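Local coordinates for protein Adhesin/hemolysin (Burkholderia pseudomallei 1026a, PDB 4G6V) that acts as the toxic tRNase of a contact-dependent growth inhibition system, which bacteria use to stop the growth of closely related neighbours, at residues P92-N97 with F101-P106; N67-T72 with V131-D136; V159-I162 with I168-I171. All blocks are in the same frame, centred on the assembly; numbering follows the deposited sequence.

Interaction 1: residues P92-N97 with F101-P106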
loop_
_atom_site.group_PDB
_atom_site.type_symbol
_atom_site.label_atom_id
_atom_site.label_comp_id
_atom_site.label_asym_id
_atom_site.label_seq_id
_atom_site.Cartn_x
_atom_site.Cartn_y
_atom_site.Cartn_z
ATOM N N PRO A 92 -7.478 -8.287 -4.647
ATOM C CA PRO A 92 -7.078 -7.085 -5.393
ATOM C C PRO A 92 -8.201 -6.047 -5.556
ATOM O O PRO A 92 -9.403 -6.344 -5.441
ATOM C CB PRO A 92 -6.646 -7.631 -6.762
ATOM C CG PRO A 92 -7.222 -8.988 -6.843
ATOM C CD PRO A 92 -7.388 -9.512 -5.454
ATOM N N ASP A 93 -7.781 -4.815 -5.822
ATOM C CA ASP A 93 -8.688 -3.700 -6.015
ATOM C C ASP A 93 -9.551 -3.867 -7.266
ATOM O O ASP A 93 -10.784 -3.811 -7.201
ATOM C CB ASP A 93 -7.888 -2.394 -6.111
ATOM C CG ASP A 93 -7.333 -1.943 -4.773
ATOM O OD1 ASP A 93 -7.817 -2.438 -3.728
ATOM O OD2 ASP A 93 -6.420 -1.084 -4.773
ATOM N N TYR A 94 -8.884 -4.056 -8.399
ATOM C CA TYR A 94 -9.552 -4.173 -9.682
ATOM C C TYR A 94 -9.122 -5.401 -10.468
ATOM O O TYR A 94 -8.164 -6.098 -10.098
ATOM C CB TYR A 94 -9.185 -3.011 -10.580
ATOM C CG TYR A 94 -9.059 -1.684 -9.895
ATOM C CD1 TYR A 94 -10.162 -1.086 -9.267
ATOM C CD2 TYR A 94 -7.856 -0.989 -9.928
ATOM C CE1 TYR A 94 -10.055 0.135 -8.668
ATOM C CE2 TYR A 94 -7.740 0.250 -9.340
ATOM C CZ TYR A 94 -8.847 0.810 -8.705
ATOM O OH TYR A 94 -8.732 2.038 -8.104
ATOM N N THR A 95 -9.705 -5.483 -11.666
ATOM C CA THR A 95 -9.265 -6.302 -12.795
ATOM C C THR A 95 -9.412 -5.389 -14.033
ATOM O O THR A 95 -10.522 -4.939 -14.322
ATOM C CB THR A 95 -10.130 -7.557 -12.965
ATOM O OG1 THR A 95 -11.492 -7.174 -13.195
ATOM C CG2 THR A 95 -10.057 -8.427 -11.719
ATOM N N ILE A 96 -8.322 -5.091 -14.750
ATOM C CA ILE A 96 -8.388 -4.122 -15.826
ATOM C C ILE A 96 -8.083 -4.846 -17.141
ATOM O O ILE A 96 -6.930 -5.275 -17.405
ATOM C CB ILE A 96 -7.457 -2.918 -15.569
ATOM C CG1 ILE A 96 -7.913 -2.158 -14.333
ATOM C CG2 ILE A 96 -7.425 -1.968 -16.771
ATOM C CD1 ILE A 96 -7.151 -0.907 -14.097
ATOM N N ASN A 97 -9.135 -5.017 -17.945
ATOM C CA ASN A 97 -9.062 -5.858 -19.141
ATOM C C ASN A 97 -8.481 -7.240 -18.812
ATOM O O ASN A 97 -7.658 -7.782 -19.563
ATOM C CB ASN A 97 -8.255 -5.170 -20.246
ATOM C CG ASN A 97 -8.864 -3.849 -20.658
ATOM O OD1 ASN A 97 -9.991 -3.537 -20.275
ATOM N ND2 ASN A 97 -8.132 -3.068 -21.447
ATOM N N PHE A 101 -5.120 -5.577 -10.839
ATOM C CA PHE A 101 -4.546 -4.242 -10.628
ATOM C C PHE A 101 -4.824 -3.751 -9.203
ATOM O O PHE A 101 -5.822 -4.135 -8.579
ATOM C CB PHE A 101 -5.176 -3.248 -11.598
ATOM C CG PHE A 101 -4.299 -2.859 -12.758
ATOM C CD1 PHE A 101 -4.413 -3.509 -13.975
ATOM C CD2 PHE A 101 -3.386 -1.815 -12.645
ATOM C CE1 PHE A 101 -3.618 -3.135 -15.059
ATOM C CE2 PHE A 101 -2.583 -1.439 -13.725
ATOM C CZ PHE A 101 -2.704 -2.098 -14.933
ATOM N N ASP A 102 -3.946 -2.896 -8.690
ATOM C CA ASP A 102 -4.173 -2.255 -7.399
ATOM C C ASP A 102 -4.054 -0.732 -7.521
ATOM O O ASP A 102 -3.263 -0.232 -8.329
ATOM C CB ASP A 102 -3.217 -2.794 -6.330
ATOM C CG ASP A 102 -3.745 -4.055 -5.647
ATOM O OD1 ASP A 102 -4.878 -4.487 -5.961
ATOM O OD2 ASP A 102 -3.023 -4.611 -4.786
ATOM N N ASN A 103 -4.855 -0.006 -6.738
ATOM C CA ASN A 103 -4.810 1.461 -6.716
ATOM C C ASN A 103 -3.841 1.960 -5.663
ATOM O O ASN A 103 -3.781 1.417 -4.566
ATOM C CB ASN A 103 -6.201 2.076 -6.452
ATOM C CG ASN A 103 -6.208 3.612 -6.586
ATOM O OD1 ASN A 103 -5.983 4.141 -7.670
ATOM N ND2 ASN A 103 -6.457 4.328 -5.475
ATOM N N TYR A 104 -3.079 2.987 -6.015
ATOM C CA TYR A 104 -2.168 3.648 -5.084
ATOM C C TYR A 104 -2.262 5.157 -5.296
ATOM O O TYR A 104 -1.990 5.674 -6.389
ATOM C CB TYR A 104 -0.739 3.122 -5.260
ATOM C CG TYR A 104 0.356 3.971 -4.669
ATOM C CD1 TYR A 104 0.265 4.481 -3.375
ATOM C CD2 TYR A 104 1.498 4.249 -5.399
ATOM C CE1 TYR A 104 1.285 5.267 -2.843
ATOM C CE2 TYR A 104 2.532 5.018 -4.867
ATOM C CZ TYR A 104 2.426 5.525 -3.596
ATOM O OH TYR A 104 3.478 6.281 -3.088
ATOM N N ALA A 105 -2.694 5.855 -4.256
ATOM C CA ALA A 105 -3.028 7.262 -4.403
ATOM C C ALA A 105 -2.142 8.118 -3.512
ATOM O O ALA A 105 -2.582 8.601 -2.486
ATOM C CB ALA A 105 -4.501 7.493 -4.107
ATOM N N PRO A 106 -0.885 8.306 -3.930
ATOM C CA PRO A 106 0.120 9.010 -3.138
ATOM C C PRO A 106 -0.329 10.419 -2.793
ATOM O O PRO A 106 -0.870 11.118 -3.655
ATOM C CB PRO A 106 1.334 9.058 -4.078
ATOM C CG PRO A 106 0.745 8.977 -5.452
ATOM C CD PRO A 106 -0.394 8.004 -5.289
#

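Interaction 2: residues N67-T72 with V131-D136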
loop_
_atom_site.group_PDB
_atom_site.type_symbol
_atom_site.label_atom_id
_atom_site.label_comp_id
_atom_site.label_asym_id
_atom_site.label_seq_id
_atom_site.Cartn_x
_atom_site.Cartn_y
_atom_site.Cartn_z
ATOM N N ASN A 67 -12.267 4.099 -5.640
ATOM C CA ASN A 67 -13.541 4.082 -6.336
ATOM C C ASN A 67 -13.523 5.041 -7.522
ATOM O O ASN A 67 -14.090 4.747 -8.572
ATOM C CB ASN A 67 -14.695 4.372 -5.376
ATOM C CG ASN A 67 -15.115 3.130 -4.584
ATOM O OD1 ASN A 67 -14.721 2.003 -4.905
ATOM N ND2 ASN A 67 -15.919 3.333 -3.552
ATOM N N GLN A 68 -12.826 6.162 -7.358
ATOM C CA GLN A 68 -12.717 7.143 -8.425
ATOM C C GLN A 68 -11.852 6.704 -9.610
ATOM O O GLN A 68 -12.179 7.016 -10.753
ATOM C CB GLN A 68 -12.233 8.477 -7.885
ATOM C CG GLN A 68 -13.262 9.173 -7.014
ATOM C CD GLN A 68 -12.728 10.458 -6.410
ATOM O OE1 GLN A 68 -11.558 10.541 -5.996
ATOM N NE2 GLN A 68 -13.576 11.474 -6.366
ATOM N N SER A 69 -10.750 6.002 -9.343
ATOM C CA SER A 69 -9.898 5.504 -10.426
ATOM C C SER A 69 -10.631 4.514 -11.316
ATOM O O SER A 69 -10.408 4.480 -12.521
ATOM C CB SER A 69 -8.622 4.875 -9.881
ATOM O OG SER A 69 -7.673 5.881 -9.583
ATOM N N ALA A 70 -11.513 3.720 -10.713
ATOM C CA ALA A 70 -12.323 2.753 -11.442
ATOM C C ALA A 70 -13.227 3.456 -12.457
ATOM O O ALA A 70 -13.283 3.082 -13.629
ATOM C CB ALA A 70 -13.153 1.906 -10.474
ATOM N N VAL A 71 -13.934 4.475 -12.004
ATOM C CA VAL A 71 -14.865 5.179 -12.868
ATOM C C VAL A 71 -14.110 5.883 -13.987
ATOM O O VAL A 71 -14.540 5.863 -15.143
ATOM C CB VAL A 71 -15.729 6.170 -12.044
ATOM C CG1 VAL A 71 -16.335 7.304 -12.920
ATOM C CG2 VAL A 71 -16.808 5.411 -11.285
ATOM N N THR A 72 -12.975 6.483 -13.646
ATOM C CA THR A 72 -12.201 7.265 -14.604
ATOM C C THR A 72 -11.702 6.386 -15.729
ATOM O O THR A 72 -11.678 6.807 -16.877
ATOM C CB THR A 72 -11.002 7.982 -13.931
ATOM O OG1 THR A 72 -11.474 9.090 -13.154
ATOM C CG2 THR A 72 -9.998 8.501 -14.965
ATOM N N VAL A 131 -2.398 0.966 -10.511
ATOM C CA VAL A 131 -2.946 2.258 -10.927
ATOM C C VAL A 131 -2.420 3.311 -9.959
ATOM O O VAL A 131 -2.609 3.205 -8.728
ATOM C CB VAL A 131 -4.483 2.294 -10.912
ATOM C CG1 VAL A 131 -4.963 3.704 -11.177
ATOM C CG2 VAL A 131 -5.069 1.316 -11.923
ATOM N N VAL A 132 -1.715 4.301 -10.501
ATOM C CA VAL A 132 -1.214 5.380 -9.669
ATOM C C VAL A 132 -1.994 6.643 -9.954
ATOM O O VAL A 132 -1.858 7.225 -11.025
ATOM C CB VAL A 132 0.243 5.695 -9.921
ATOM C CG1 VAL A 132 0.662 6.876 -9.005
ATOM C CG2 VAL A 132 1.130 4.450 -9.698
ATOM N N ASN A 133 -2.784 7.062 -8.970
ATOM C CA ASN A 133 -3.690 8.197 -9.079
ATOM C C ASN A 133 -3.111 9.440 -8.422
ATOM O O ASN A 133 -2.993 9.510 -7.177
ATOM C CB ASN A 133 -5.001 7.830 -8.408
ATOM C CG ASN A 133 -6.100 8.807 -8.709
ATOM O OD1 ASN A 133 -5.850 9.970 -9.044
ATOM N ND2 ASN A 133 -7.342 8.346 -8.581
ATOM N N LEU A 134 -2.762 10.429 -9.246
ATOM C CA LEU A 134 -2.073 11.628 -8.744
ATOM C C LEU A 134 -2.986 12.758 -8.214
ATOM O O LEU A 134 -2.545 13.902 -8.094
ATOM C CB LEU A 134 -1.082 12.175 -9.786
ATOM C CG LEU A 134 0.038 11.230 -10.260
ATOM C CD1 LEU A 134 1.013 11.957 -11.171
ATOM C CD2 LEU A 134 0.797 10.595 -9.093
ATOM N N ALA A 135 -4.240 12.436 -7.888
ATOM C CA ALA A 135 -5.208 13.428 -7.385
ATOM C C ALA A 135 -4.636 14.333 -6.292
ATOM O O ALA A 135 -4.734 15.552 -6.378
ATOM C CB ALA A 135 -6.475 12.734 -6.880
ATOM N N ASP A 136 -4.027 13.734 -5.271
ATOM C CA ASP A 136 -3.533 14.489 -4.128
ATOM C C ASP A 136 -2.003 14.595 -4.083
ATOM O O ASP A 136 -1.438 14.945 -3.050
ATOM C CB ASP A 136 -4.032 13.839 -2.840
ATOM C CG ASP A 136 -5.497 13.481 -2.908
ATOM O OD1 ASP A 136 -6.327 14.399 -2.734
ATOM O OD2 ASP A 136 -5.817 12.289 -3.133
#

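Interaction 3: residues V159-I162 with I168-I171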
loop_
_atom_site.group_PDB
_atom_site.type_symbol
_atom_site.label_atom_id
_atom_site.label_comp_id
_atom_site.label_asym_id
_atom_site.label_seq_id
_atom_site.Cartn_x
_atom_site.Cartn_y
_atom_site.Cartn_z
ATOM N N VAL A 159 2.011 -0.253 -15.223
ATOM C CA VAL A 159 1.606 0.868 -14.394
ATOM C C VAL A 159 0.754 1.852 -15.203
ATOM O O VAL A 159 1.160 2.306 -16.280
ATOM C CB VAL A 159 2.810 1.579 -13.809
ATOM C CG1 VAL A 159 2.374 2.855 -13.117
ATOM C CG2 VAL A 159 3.519 0.661 -12.834
ATOM N N ILE A 160 -0.439 2.151 -14.697
ATOM C CA ILE A 160 -1.289 3.176 -15.305
ATOM C C ILE A 160 -1.328 4.448 -14.461
ATOM O O ILE A 160 -1.795 4.418 -13.330
ATOM C CB ILE A 160 -2.726 2.661 -15.538
ATOM C CG1 ILE A 160 -2.696 1.479 -16.514
ATOM C CG2 ILE A 160 -3.600 3.785 -16.076
ATOM C CD1 ILE A 160 -4.020 0.790 -16.750
ATOM N N VAL A 161 -0.827 5.553 -15.009
ATOM C CA VAL A 161 -0.892 6.842 -14.317
ATOM C C VAL A 161 -2.155 7.632 -14.677
ATOM O O VAL A 161 -2.514 7.757 -15.861
ATOM C CB VAL A 161 0.343 7.730 -14.613
ATOM C CG1 VAL A 161 0.233 9.061 -13.875
ATOM C CG2 VAL A 161 1.633 7.018 -14.233
ATOM N N ILE A 162 -2.835 8.147 -13.651
ATOM C CA ILE A 162 -3.921 9.109 -13.839
ATOM C C ILE A 162 -3.480 10.428 -13.232
ATOM O O ILE A 162 -3.284 10.512 -12.029
ATOM C CB ILE A 162 -5.209 8.683 -13.131
ATOM C CG1 ILE A 162 -5.604 7.249 -13.501
ATOM C CG2 ILE A 162 -6.316 9.627 -13.503
ATOM C CD1 ILE A 162 -6.797 6.735 -12.696
ATOM N N ILE A 168 -4.652 9.728 -18.880
ATOM C CA ILE A 168 -3.973 8.454 -18.694
ATOM C C ILE A 168 -2.666 8.366 -19.476
ATOM O O ILE A 168 -2.640 8.564 -20.698
ATOM C CB ILE A 168 -4.854 7.257 -19.117
ATOM C CG1 ILE A 168 -6.254 7.363 -18.518
ATOM C CG2 ILE A 168 -4.194 5.963 -18.707
ATOM C CD1 ILE A 168 -6.239 7.598 -17.038
ATOM N N THR A 169 -1.586 8.081 -18.757
ATOM C CA THR A 169 -0.358 7.586 -19.374
ATOM C C THR A 169 -0.055 6.152 -18.922
ATOM O O THR A 169 -0.447 5.735 -17.829
ATOM C CB THR A 169 0.885 8.485 -19.087
ATOM O OG1 THR A 169 1.159 8.518 -17.682
ATOM C CG2 THR A 169 0.671 9.893 -19.613
ATOM N N ILE A 170 0.663 5.414 -19.763
ATOM C CA ILE A 170 1.027 4.039 -19.464
ATOM C C ILE A 170 2.532 3.881 -19.309
ATOM O O ILE A 170 3.310 4.439 -20.085
ATOM C CB ILE A 170 0.549 3.092 -20.573
ATOM C CG1 ILE A 170 -0.968 3.153 -20.713
ATOM C CG2 ILE A 170 0.969 1.674 -20.273
ATOM C CD1 ILE A 170 -1.680 2.515 -19.564
ATOM N N ILE A 171 2.933 3.129 -18.291
ATOM C CA ILE A 171 4.315 2.695 -18.136
ATOM C C ILE A 171 4.325 1.175 -18.156
ATOM O O ILE A 171 3.830 0.536 -17.211
ATOM C CB ILE A 171 4.901 3.136 -16.820
ATOM C CG1 ILE A 171 4.741 4.648 -16.659
ATOM C CG2 ILE A 171 6.344 2.749 -16.770
ATOM C CD1 ILE A 171 5.109 5.208 -15.266
#

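Interaction 1: residues P92-N97 with F101-P106
Asp93 and Asp102 each use one carboxylate oxygen to hold a backbone amide of the other segment. Asp102 OD1 accepts the amide of Asp93 nearly along its own C-O bond (N to OD1 2.9 Å, 175° at the hydrogen). In return, Asp93 OD2 takes the amide of Asn103 on its anti lone pair, with OD2 2.7 Å from Asn103 N. That same OD2 is also reached by the backbone N of Ala2 of the CdiI chain, so the immunity protein occupies one of the acceptors. The two side chains cross at about a right angle, their carboxylate planes turned 44° apart, with Asp93 OD2 3.9 Å from Asp102 OD1.

Next along, Tyr94 and Phe101 form an antiparallel hydrogen-bonded pair. Tyr94 N meets Phe101 O at 3.1 Å, while Phe101 N reaches Tyr94 O at 3.2 Å. The Tyr94 ring, with CB of Phe101 at its edge, runs past Asn103 so that its hydroxyl ends 3.0 Å from Asn103 CB. The hydroxyl does not bond to the Asn103 amide: its partner is Glu66 O, whereas Asn103 OD1 bonds to Ser69 OG, both on helix 57-74. At the other end, Ile96 keeps CG1 beside its backbone N (chi1 -64°), which brings CD1 over one face of the Phe101 ring, a CH-pi contact at 4.0 Å from the centroid.

A β-hairpin that sets a Pro-Asp pair beside a second acidic residue matches the active-site layout of PD-(D/E)XK nucleases, consistent with Asp93 and Asp102 being catalytic here.

Interaction 2: residues N67-T72 with V131-D136
Ser69, Asn133 and Val131 carry this small, buried contact, where helix 57-74 lies against the mixed β-sheet of a PD-(D/E)XK-type nuclease core. One helical side chain reaches down from above, and two residues of strand 129-133, two positions apart and therefore on the same face of the sheet, rise to meet it.

Ser69 gives up the most surface. Its CB points toward the strand, and OG lies 2.7 Å from ND2 of Asn133. The amide donates to the hydroxyl, but the angle at the hydrogen is only 124°, which makes this a weak bond. The stronger polar partner of the hydroxyl is Asn103 on the neighbouring strand 99-104. The carbonyl of Arg65, one helical turn back, receives further weak bonds from both Ser69 OG and Asn133 ND2, tying these polar ends into one buried cluster.

Val131 supplies the apolar part. Its CG1, anti to the backbone N, stands beneath the serine, 3.8 Å from OG and 4.1 Å from CB of Ser69. The methyl thus flanks the hydroxyl on the strand side, and Tyr94 of strand 94-96 and Ile162 of the adjoining strand 159-162 pack around the pair.

Asn133 has its CG in the same anti position (chi1 -168°), which lifts the amide off the sheet toward the helix. The two ends of that amide do different work: ND2 serves the helix, while OD1 turns back to its own segment and accepts the backbone N of Ala135 at 3.2 Å, closing an Asx turn with the donor tilted 34° from the amide carbonyl plane.

Interaction 3: residues V159-I162 with I168-I171
Ile160 and Ile170 stand side by side on one face of this two-stranded antiparallel hairpin, with Ile162 and Ile168 as the next couple along. In each couple the residue on strand 159-162 is extended and its partner on strand 168-171 is bent. Ile160 and Ile162 keep CD1 trans along the chain. Ile168 and Ile170 instead fold at chi2 (-51° and -71°), which swings their CD1 methyls across to the facing strand. The methyl of Ile170 ends 3.4 Å from Ile160 CG1, and that of Ile168 ends 3.6 Å from Ile162 CG1. A diagonal contact joins the couples, where CG2 of Ile160 meets CG2 of Ile168 at 3.5 Å.

On the other face, Val159 pairs with Ile171 and Val161 with Thr169. Thr169 turns its OG1 into the slot between the backbone N and the carbonyl carbon (chi1 62°), and this lays the hydroxyl oxygen against Val161, 3.3 Å from its CB. The extended Ile171 side chain crosses Val161 obliquely, with CD1 4.1 Å from CG2 of Val161.

Both pairs on this second face are hydrogen-bonded pairs, closed by two backbone bonds each. The bond from Ile171 N to Val159 O, at 2.8 Å, is the straightest of the four.

Strand 168-171 is the outermost strand of the sheet at this end, and 159-162 joins it to 129-133. The isoleucine face lies under Tyr78 and helix 57-74, which touches Ile162 and Ile168. The Val-Ile face turns toward helix 141-150, where Pro141 meets Val161 and Glu145 meets Ile171.

Overall arrangement
All three contacts share one mixed sheet. Strand 129-133 of interaction 2 lies between the hairpins of interactions 1 and 3: Asp102 O is 2.6 Å from Val131 N on one side, and Ile160 O is 2.8 Å from Val132 N on the other, both probable hydrogen bonds. The hairpins also touch directly, with Phe101 CZ 3.7 Å from Ile160 CD1. Interaction 1 holds two of the likely catalytic residues. Glu66, a third, sits on the helix of interaction 2, its side chain about 6 Å from that of Ser69, and the Lys121 side chain lies about 7 Å from that of Asp102. Interaction 3 is further off, the Ile162 side chain about 10 Å from that of Glu66.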